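Local atomic coordinates of flagellin (Burkholderia pseudomallei, PDB entry 4CFI), a protein that probably polymerises into the filament of the bacterial flagellum, and is a target of the immune response. Residues 185-189 with 190-194. Sequence-based numbering, arbitrary orientation.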
ATOM      1  N   LEU A 185      -4.413  14.899  -2.458  1.00  5.97           N
ATOM      2  CA  LEU A 185      -5.412  15.462  -1.581  1.00  5.52           C
ATOM      3  C   LEU A 185      -5.086  16.923  -1.348  1.00  6.30           C
ATOM      4  O   LEU A 185      -3.965  17.239  -1.000  1.00  7.69           O
ATOM      5  CB  LEU A 185      -5.441  14.708  -0.248  1.00  6.06           C
ATOM      6  CG  LEU A 185      -6.602  15.075   0.679  1.00  6.45           C
ATOM      7  CD1 LEU A 185      -7.934  14.582   0.127  1.00  7.79           C
ATOM      8  CD2 LEU A 185      -6.368  14.528   2.082  1.00  7.65           C
ATOM      9  N   ALA A 186      -6.099  17.777  -1.508  1.00  7.16           N
ATOM     10  CA  ALA A 186      -6.005  19.214  -1.311  1.00  7.89           C
ATOM     11  C   ALA A 186      -7.185  19.649  -0.439  1.00  7.53           C
ATOM     12  O   ALA A 186      -8.327  19.331  -0.742  1.00  7.91           O
ATOM     13  CB  ALA A 186      -6.061  19.919  -2.658  1.00  9.97           C
ATOM     14  N   LEU A 187      -6.892  20.330   0.665  1.00  8.08           N
ATOM     15  CA  LEU A 187      -7.893  20.735   1.643  1.00  7.33           C
ATOM     16  C   LEU A 187      -8.155  22.237   1.531  1.00  6.96           C
ATOM     17  O   LEU A 187      -7.216  23.029   1.588  1.00  8.22           O
ATOM     18  CB  LEU A 187      -7.369  20.438   3.039  1.00  7.34           C
ATOM     19  CG  LEU A 187      -8.324  20.703   4.203  1.00  7.38           C
ATOM     20  CD1 LEU A 187      -9.492  19.731   4.199  1.00  7.57           C
ATOM     21  CD2 LEU A 187      -7.568  20.598   5.529  1.00  8.27           C
ATOM     22  N   SER A 188      -9.414  22.631   1.419  1.00  6.86           N
ATOM     23  CA  SER A 188      -9.755  24.034   1.308  1.00  6.47           C
ATOM     24  C   SER A 188      -9.339  24.809   2.532  1.00  7.16           C
ATOM     25  O   SER A 188      -9.354  24.286   3.639  1.00  7.60           O
ATOM     26  CB  SER A 188     -11.256  24.195   1.115  1.00  6.63           C
ATOM     27  OG  SER A 188     -11.954  23.709   2.264  1.00  7.53           O
ATOM     28  N   THR A 189      -9.053  26.090   2.351  0.75  7.22           N
ATOM     29  CA  THR A 189      -8.813  26.937   3.518  0.75  7.79           C
ATOM     30  C   THR A 189     -10.093  27.060   4.368  0.75  7.22           C
ATOM     31  O   THR A 189     -10.018  27.156   5.604  0.75  7.74           O
ATOM     32  CB  THR A 189      -8.248  28.306   3.128  0.75  9.09           C
ATOM     33  OG1 THR A 189      -9.141  28.916   2.201  0.75 10.41           O
ATOM     34  CG2 THR A 189      -6.854  28.163   2.497  0.75 10.93           C
ATOM     35  N   SER A 190     -11.254  27.062   3.716  0.75  7.32           N
ATOM     36  CA  SER A 190     -12.526  27.152   4.426  0.75  7.40           C
ATOM     37  C   SER A 190     -12.775  25.982   5.371  0.75  6.99           C
ATOM     38  O   SER A 190     -13.567  26.108   6.293  0.75  6.91           O
ATOM     39  CB  SER A 190     -13.688  27.284   3.442  0.75  7.36           C
ATOM     40  OG  SER A 190     -13.687  28.555   2.821  0.75  9.71           O
ATOM     41  N   ALA A 191     -12.137  24.841   5.128  1.00  7.00           N
ATOM     42  CA  ALA A 191     -12.323  23.687   6.014  1.00  6.74           C
ATOM     43  C   ALA A 191     -11.821  23.920   7.438  1.00  6.52           C
ATOM     44  O   ALA A 191     -12.343  23.295   8.370  1.00  6.74           O
ATOM     45  CB  ALA A 191     -11.657  22.454   5.425  1.00  7.71           C
ATOM     46  N   THR A 192     -10.810  24.787   7.612  1.00  7.18           N
ATOM     47  CA  THR A 192     -10.213  24.989   8.930  1.00  7.61           C
ATOM     48  C   THR A 192     -10.099  26.455   9.348  1.00  7.50           C
ATOM     49  O   THR A 192      -9.546  26.738  10.410  1.00  8.67           O
ATOM     50  CB  THR A 192      -8.826  24.330   9.019  1.00  8.87           C
ATOM     51  OG1 THR A 192      -7.952  25.014   8.117  1.00  9.43           O
ATOM     52  CG2 THR A 192      -8.875  22.813   8.728  1.00  9.32           C
ATOM     53  N   SER A 193     -10.591  27.381   8.533  1.00  7.13           N
ATOM     54  CA  SER A 193     -10.400  28.807   8.840  1.00  8.02           C
ATOM     55  C   SER A 193     -11.066  29.226  10.139  1.00  7.77           C
ATOM     56  O   SER A 193     -10.619  30.179  10.770  1.00  9.74           O
ATOM     57  CB  SER A 193     -10.868  29.696   7.692  1.00  9.20           C
ATOM     58  OG  SER A 193     -12.225  29.450   7.389  1.00  9.34           O
ATOM     59  N   ALA A 194     -12.097  28.495  10.553  1.00  7.48           N
ATOM     60  CA  ALA A 194     -12.781  28.827  11.795  1.00  8.95           C
ATOM     61  C   ALA A 194     -12.081  28.292  13.039  1.00 10.04           C
ATOM     62  O   ALA A 194     -12.481  28.630  14.166  1.00 11.32           O
ATOM     63  CB  ALA A 194     -14.212  28.314  11.746  1.00  8.07           C
TER
HETATM   64  O   HOH W   1      -7.481  24.119   5.625  1.00 23.33           O
HETATM   65  O   HOH W   2      -7.589  27.737   6.943  1.00 13.82           O
HETATM   66  O   HOH W   3     -11.108  30.567   3.027  1.00 23.21           O
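Ser188 and Ala191 meet where an extended run bends into a turn, Thr189 to Ala191 having helical backbone angles. From CB, which lies 3.9 Å from Ser190 N, the Ser188 side chain swings OG between its own backbone N and carbonyl carbon (chi1 63°), which brings OG beside Ala191 N. OG, the tip, then rests 3.4 Å from the Ala191 methyl CB and accepts a weak, bent bond from Ala191 N (3.1 Å, 128° at the hydrogen). Ala191 N also donates to Ser188 O at 3.2 Å, so its N-H is split between the backbone carbonyl of Ser188 and, weakly, the hydroxyl. One residue on, Thr192 N donates to Thr189 O. Leu187 packs against the turn: its CD1 lies on Ala191 CB at 3.7 Å, while CD2 faces Thr192 CG2, the Leu187 and Thr192 side chains crossing at about a right angle. This apolar patch continues onto Val166 and Phe167 of helix 160-167 and Ile115 of strand 111-119 in the D2 region. Thr192 OG1 binds two waters, one also donating to Ser188 O, the other to Thr189 O. Each of these carbonyls thus serves both a backbone N-H and a water, so the turn is held by direct and water-mediated bonds to its two carbonyls and by methyl contacts toward helix 160-167 and strand 111-119.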